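Long-range contact in PAN2-PAN3 deadenylation complex catalytic subunit pan2 (Neurospora crassa, PDB 4CZW), which shortens the poly(A) tails of mRNA as the exonuclease subunit of the PAN2-PAN3 complex, this chain comprising its ubiquitin-protease-like domain, predicted to be inactive, and its nuclease domain: residues 153-165 with 394-408. Numbering follows the deposited sequence.
Sequences PPISTELERTLFK and VKAANHRFNMDWKTR
S156 and D404 make the one hydrogen bond between the segments: S156 OG donates to D404 OD2 over 3.1 Å, on the lone pair facing away from the other carboxylate oxygen. With chi1 at -180°, OG stands opposite its own N and also accepts from E158 N (3.2 Å, 156°), closing an ST turn just before helix 158-163. The receiving loop is folded likewise: N402 OD1 accepts from D404 N in an Asx turn, the donor lying above the amide plane, and N402 ND2 gives D404 OD2 a weak bond. R408 NH2, 3.6 Å from D404 OD2, adds a salt bridge that probably balances this carboxylate's charge. Replacing S156 by alanine removes OG, which would probably leave D404 OD2 without its bond across the contact and E158 N without its turn acceptor.

Apolar contact joins L163 CD1 to A396 CB at 3.7 Å, while CD2 reaches A397 CB. Van der Waals packing on backbone continues it: L159 CD1 rests 3.5 Å from F401 C, and I155 CG2 lies 3.9 Å from W405 CA in helix 404-407. The R400 side chain crosses that of T162 at about a right angle, T162 CB lying 3.6 Å from R400 NH2 at the guanidinium edge.

Helix 158-163 of the ubiquitin-hydrolase-like domain thus packs along the irregular chain following strand 385-394, beside helix 61-71, which carries zinc ligand H70.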
loop_
_atom_site.group_PDB
_atom_site.type_symbol
_atom_site.label_atom_id
_atom_site.label_comp_id
_atom_site.label_asym_id
_atom_site.label_seq_id
_atom_site.Cartn_x
_atom_site.Cartn_y
_atom_site.Cartn_z
ATOM N N PRO A 153 11.802 12.565 -10.943
ATOM C CA PRO A 153 10.617 13.160 -11.574
ATOM C C PRO A 153 9.512 12.143 -11.840
ATOM O O PRO A 153 9.752 11.146 -12.519
ATOM C CB PRO A 153 11.166 13.717 -12.890
ATOM C CG PRO A 153 12.602 13.979 -12.615
ATOM C CD PRO A 153 13.037 12.887 -11.680
ATOM N N PRO A 154 8.308 12.396 -11.305
ATOM C CA PRO A 154 7.161 11.505 -11.510
ATOM C C PRO A 154 6.743 11.448 -12.975
ATOM O O PRO A 154 7.073 12.354 -13.741
ATOM C CB PRO A 154 6.064 12.138 -10.648
ATOM C CG PRO A 154 6.454 13.571 -10.536
ATOM C CD PRO A 154 7.953 13.574 -10.495
ATOM N N ILE A 155 6.029 10.392 -13.351
ATOM C CA ILE A 155 5.596 10.202 -14.731
ATOM C C ILE A 155 4.704 11.349 -15.198
ATOM O O ILE A 155 4.827 11.823 -16.328
ATOM C CB ILE A 155 4.843 8.868 -14.905
ATOM C CG1 ILE A 155 5.742 7.694 -14.508
ATOM C CG2 ILE A 155 4.367 8.700 -16.339
ATOM C CD1 ILE A 155 6.978 7.555 -15.370
ATOM N N SER A 156 3.816 11.804 -14.319
ATOM C CA SER A 156 2.889 12.868 -14.678
ATOM C C SER A 156 2.404 13.664 -13.470
ATOM O O SER A 156 2.036 13.098 -12.440
ATOM C CB SER A 156 1.688 12.288 -15.424
ATOM O OG SER A 156 0.773 13.305 -15.789
ATOM N N THR A 157 2.414 14.985 -13.610
ATOM C CA THR A 157 1.841 15.875 -12.611
ATOM C C THR A 157 0.633 16.583 -13.210
ATOM O O THR A 157 0.264 17.678 -12.788
ATOM C CB THR A 157 2.859 16.921 -12.118
ATOM O OG1 THR A 157 3.265 17.753 -13.212
ATOM C CG2 THR A 157 4.083 16.237 -11.526
ATOM N N GLU A 158 0.025 15.940 -14.204
ATOM C CA GLU A 158 -1.078 16.526 -14.955
ATOM C C GLU A 158 -2.341 16.669 -14.112
ATOM O O GLU A 158 -3.092 17.634 -14.264
ATOM C CB GLU A 158 -1.373 15.684 -16.200
ATOM C CG GLU A 158 -2.386 16.300 -17.149
ATOM C CD GLU A 158 -1.867 17.556 -17.823
ATOM O OE1 GLU A 158 -0.631 17.719 -17.919
ATOM O OE2 GLU A 158 -2.696 18.383 -18.257
ATOM N N LEU A 159 -2.574 15.702 -13.229
ATOM C CA LEU A 159 -3.737 15.729 -12.349
ATOM C C LEU A 159 -3.673 16.934 -11.420
ATOM O O LEU A 159 -4.638 17.687 -11.291
ATOM C CB LEU A 159 -3.827 14.432 -11.536
ATOM C CG LEU A 159 -5.088 14.134 -10.715
ATOM C CD1 LEU A 159 -5.222 12.638 -10.517
ATOM C CD2 LEU A 159 -5.076 14.827 -9.360
ATOM N N GLU A 160 -2.525 17.106 -10.772
ATOM C CA GLU A 160 -2.338 18.183 -9.810
ATOM C C GLU A 160 -2.351 19.549 -10.489
ATOM O O GLU A 160 -2.844 20.527 -9.924
ATOM C CB GLU A 160 -1.028 17.991 -9.045
ATOM C CG GLU A 160 -0.932 16.691 -8.255
ATOM C CD GLU A 160 -0.449 15.520 -9.094
ATOM O OE1 GLU A 160 -0.535 15.596 -10.337
ATOM O OE2 GLU A 160 0.021 14.523 -8.508
ATOM N N ARG A 161 -1.808 19.611 -11.701
ATOM C CA ARG A 161 -1.782 20.851 -12.468
ATOM C C ARG A 161 -3.200 21.301 -12.805
ATOM O O ARG A 161 -3.528 22.482 -12.704
ATOM C CB ARG A 161 -0.967 20.675 -13.751
ATOM C CG ARG A 161 -0.734 21.967 -14.516
ATOM C CD ARG A 161 -0.231 21.694 -15.924
ATOM N NE ARG A 161 -1.227 20.987 -16.723
ATOM C CZ ARG A 161 -2.199 21.586 -17.404
ATOM N NH1 ARG A 161 -2.310 22.907 -17.383
ATOM N NH2 ARG A 161 -3.063 20.864 -18.105
ATOM N N THR A 162 -4.033 20.346 -13.203
ATOM C CA THR A 162 -5.432 20.619 -13.508
ATOM C C THR A 162 -6.197 20.978 -12.238
ATOM O O THR A 162 -7.006 21.906 -12.229
ATOM C CB THR A 162 -6.105 19.411 -14.188
ATOM O OG1 THR A 162 -5.420 19.106 -15.410
ATOM C CG2 THR A 162 -7.566 19.707 -14.492
ATOM N N LEU A 163 -5.926 20.237 -11.168
ATOM C CA LEU A 163 -6.571 20.464 -9.878
ATOM C C LEU A 163 -6.288 21.864 -9.343
ATOM O O LEU A 163 -7.203 22.581 -8.935
ATOM C CB LEU A 163 -6.111 19.418 -8.861
ATOM C CG LEU A 163 -6.571 19.622 -7.415
ATOM C CD1 LEU A 163 -8.083 19.515 -7.309
ATOM C CD2 LEU A 163 -5.891 18.625 -6.489
ATOM N N PHE A 164 -5.017 22.250 -9.353
ATOM C CA PHE A 164 -4.605 23.548 -8.835
ATOM C C PHE A 164 -4.717 24.636 -9.900
ATOM O O PHE A 164 -4.309 25.777 -9.679
ATOM C CB PHE A 164 -3.176 23.471 -8.296
ATOM C CG PHE A 164 -3.012 22.503 -7.159
ATOM C CD1 PHE A 164 -4.021 22.338 -6.222
ATOM C CD2 PHE A 164 -1.857 21.749 -7.031
ATOM C CE1 PHE A 164 -3.876 21.446 -5.176
ATOM C CE2 PHE A 164 -1.708 20.854 -5.987
ATOM C CZ PHE A 164 -2.719 20.703 -5.058
ATOM N N LYS A 165 -5.275 24.266 -11.051
ATOM C CA LYS A 165 -5.530 25.190 -12.155
ATOM C C LYS A 165 -4.283 25.954 -12.589
ATOM O O LYS A 165 -4.351 27.137 -12.924
ATOM C CB LYS A 165 -6.643 26.171 -11.778
ATOM C CG LYS A 165 -7.999 25.511 -11.591
ATOM C CD LYS A 165 -9.060 26.515 -11.175
ATOM C CE LYS A 165 -10.415 25.843 -11.021
ATOM N NZ LYS A 165 -11.461 26.793 -10.553
ATOM N N VAL A 394 -9.131 17.693 -0.410
ATOM C CA VAL A 394 -9.920 18.724 -1.074
ATOM C C VAL A 394 -11.001 18.087 -1.946
ATOM O O VAL A 394 -10.740 17.136 -2.683
ATOM C CB VAL A 394 -9.030 19.659 -1.921
ATOM C CG1 VAL A 394 -8.195 20.548 -1.015
ATOM C CG2 VAL A 394 -8.132 18.862 -2.851
ATOM N N LYS A 395 -12.218 18.610 -1.839
ATOM C CA LYS A 395 -13.374 18.036 -2.523
ATOM C C LYS A 395 -13.223 18.093 -4.040
ATOM O O LYS A 395 -13.795 17.275 -4.761
ATOM C CB LYS A 395 -14.655 18.755 -2.093
ATOM C CG LYS A 395 -15.936 18.119 -2.613
ATOM C CD LYS A 395 -17.166 18.845 -2.096
ATOM C CE LYS A 395 -18.443 18.185 -2.590
ATOM N NZ LYS A 395 -19.658 18.853 -2.047
ATOM N N ALA A 396 -12.443 19.056 -4.518
ATOM C CA ALA A 396 -12.199 19.203 -5.948
ATOM C C ALA A 396 -11.393 18.030 -6.500
ATOM O O ALA A 396 -11.380 17.788 -7.707
ATOM C CB ALA A 396 -11.482 20.516 -6.228
ATOM N N ALA A 397 -10.725 17.303 -5.610
ATOM C CA ALA A 397 -9.895 16.172 -6.011
ATOM C C ALA A 397 -10.674 14.860 -6.002
ATOM O O ALA A 397 -10.148 13.818 -6.392
ATOM C CB ALA A 397 -8.680 16.066 -5.106
ATOM N N ASN A 398 -11.925 14.911 -5.554
ATOM C CA ASN A 398 -12.772 13.724 -5.542
ATOM C C ASN A 398 -13.062 13.224 -6.952
ATOM O O ASN A 398 -13.182 14.019 -7.886
ATOM C CB ASN A 398 -14.086 14.003 -4.809
ATOM C CG ASN A 398 -13.895 14.188 -3.318
ATOM O OD1 ASN A 398 -12.874 13.788 -2.756
ATOM N ND2 ASN A 398 -14.885 14.784 -2.664
ATOM N N HIS A 399 -13.161 11.904 -7.092
ATOM C CA HIS A 399 -13.485 11.253 -8.363
ATOM C C HIS A 399 -12.478 11.588 -9.463
ATOM O O HIS A 399 -12.798 11.516 -10.650
ATOM C CB HIS A 399 -14.897 11.637 -8.813
ATOM C CG HIS A 399 -15.876 11.757 -7.687
ATOM N ND1 HIS A 399 -16.361 10.664 -7.000
ATOM C CD2 HIS A 399 -16.460 12.842 -7.124
ATOM C CE1 HIS A 399 -17.200 11.072 -6.064
ATOM N NE2 HIS A 399 -17.277 12.389 -6.119
ATOM N N ARG A 400 -11.262 11.947 -9.063
ATOM C CA ARG A 400 -10.209 12.290 -10.013
ATOM C C ARG A 400 -9.137 11.206 -10.067
ATOM O O ARG A 400 -8.820 10.583 -9.052
ATOM C CB ARG A 400 -9.575 13.633 -9.647
ATOM C CG ARG A 400 -10.495 14.831 -9.817
ATOM C CD ARG A 400 -10.765 15.118 -11.285
ATOM N NE ARG A 400 -9.528 15.269 -12.045
ATOM C CZ ARG A 400 -8.838 16.402 -12.135
ATOM N NH1 ARG A 400 -9.263 17.491 -11.509
ATOM N NH2 ARG A 400 -7.722 16.446 -12.851
ATOM N N PHE A 401 -8.580 10.988 -11.254
ATOM C CA PHE A 401 -7.516 10.008 -11.435
ATOM C C PHE A 401 -6.716 10.305 -12.701
ATOM O O PHE A 401 -7.165 11.054 -13.569
ATOM C CB PHE A 401 -8.086 8.587 -11.490
ATOM C CG PHE A 401 -8.934 8.318 -12.701
ATOM C CD1 PHE A 401 -10.268 8.690 -12.727
ATOM C CD2 PHE A 401 -8.400 7.682 -13.810
ATOM C CE1 PHE A 401 -11.051 8.441 -13.839
ATOM C CE2 PHE A 401 -9.176 7.429 -14.924
ATOM C CZ PHE A 401 -10.504 7.809 -14.938
ATOM N N ASN A 402 -5.530 9.714 -12.799
ATOM C CA ASN A 402 -4.672 9.897 -13.963
ATOM C C ASN A 402 -3.959 8.597 -14.325
ATOM O O ASN A 402 -3.308 7.982 -13.482
ATOM C CB ASN A 402 -3.658 11.013 -13.705
ATOM C CG ASN A 402 -2.778 11.290 -14.906
ATOM O OD1 ASN A 402 -1.652 10.803 -14.986
ATOM N ND2 ASN A 402 -3.289 12.076 -15.846
HETATM N N MSE A 403 -4.085 8.185 -15.583
HETATM C CA MSE A 403 -3.581 6.884 -16.016
HETATM C C MSE A 403 -2.259 6.973 -16.773
HETATM O O MSE A 403 -1.830 6.001 -17.395
HETATM C CB MSE A 403 -4.624 6.182 -16.891
HETATM C CG MSE A 403 -5.949 5.915 -16.196
HETATM SE SE MSE A 403 -5.757 4.746 -14.649
HETATM C CE MSE A 403 -4.880 3.239 -15.523
ATOM N N ASP A 404 -1.613 8.134 -16.718
ATOM C CA ASP A 404 -0.363 8.335 -17.443
ATOM C C ASP A 404 0.776 7.504 -16.856
ATOM O O ASP A 404 1.749 7.201 -17.547
ATOM C CB ASP A 404 0.023 9.814 -17.454
ATOM C CG ASP A 404 -1.035 10.688 -18.095
ATOM O OD1 ASP A 404 -1.871 10.154 -18.855
ATOM O OD2 ASP A 404 -1.030 11.912 -17.844
ATOM N N TRP A 405 0.652 7.141 -15.582
ATOM C CA TRP A 405 1.651 6.301 -14.932
ATOM C C TRP A 405 1.689 4.927 -15.592
ATOM O O TRP A 405 2.738 4.289 -15.670
ATOM C CB TRP A 405 1.363 6.164 -13.434
ATOM C CG TRP A 405 0.101 5.410 -13.116
ATOM C CD1 TRP A 405 -1.147 5.933 -12.954
ATOM C CD2 TRP A 405 -0.029 3.994 -12.917
ATOM N NE1 TRP A 405 -2.048 4.935 -12.670
ATOM C CE2 TRP A 405 -1.387 3.737 -12.642
ATOM C CE3 TRP A 405 0.869 2.924 -12.948
ATOM C CZ2 TRP A 405 -1.868 2.450 -12.398
ATOM C CZ3 TRP A 405 0.390 1.648 -12.705
ATOM C CH2 TRP A 405 -0.966 1.422 -12.434
ATOM N N LYS A 406 0.533 4.484 -16.073
ATOM C CA LYS A 406 0.421 3.202 -16.755
ATOM C C LYS A 406 0.687 3.370 -18.247
ATOM O O LYS A 406 1.365 2.549 -18.864
ATOM C CB LYS A 406 -0.964 2.595 -16.519
ATOM C CG LYS A 406 -1.095 1.137 -16.921
ATOM C CD LYS A 406 -2.430 0.573 -16.457
ATOM C CE LYS A 406 -2.552 -0.906 -16.772
ATOM N NZ LYS A 406 -3.831 -1.470 -16.256
ATOM N N THR A 407 0.152 4.448 -18.815
ATOM C CA THR A 407 0.321 4.749 -20.232
ATOM C C THR A 407 1.788 4.964 -20.593
ATOM O O THR A 407 2.289 4.393 -21.563
ATOM C CB THR A 407 -0.486 5.999 -20.638
ATOM O OG1 THR A 407 -1.887 5.738 -20.477
ATOM C CG2 THR A 407 -0.210 6.372 -22.085
ATOM N N ARG A 408 2.477 5.786 -19.808
ATOM C CA ARG A 408 3.891 6.049 -20.040
ATOM C C ARG A 408 4.755 5.404 -18.960
ATOM O O ARG A 408 5.659 6.035 -18.412
ATOM C CB ARG A 408 4.154 7.554 -20.105
ATOM C CG ARG A 408 3.473 8.243 -21.278
ATOM C CD ARG A 408 3.971 9.668 -21.456
ATOM N NE ARG A 408 3.654 10.512 -20.308
ATOM C CZ ARG A 408 2.522 11.195 -20.175
ATOM N NH1 ARG A 408 1.592 11.132 -21.118
ATOM N NH2 ARG A 408 2.318 11.940 -19.097
#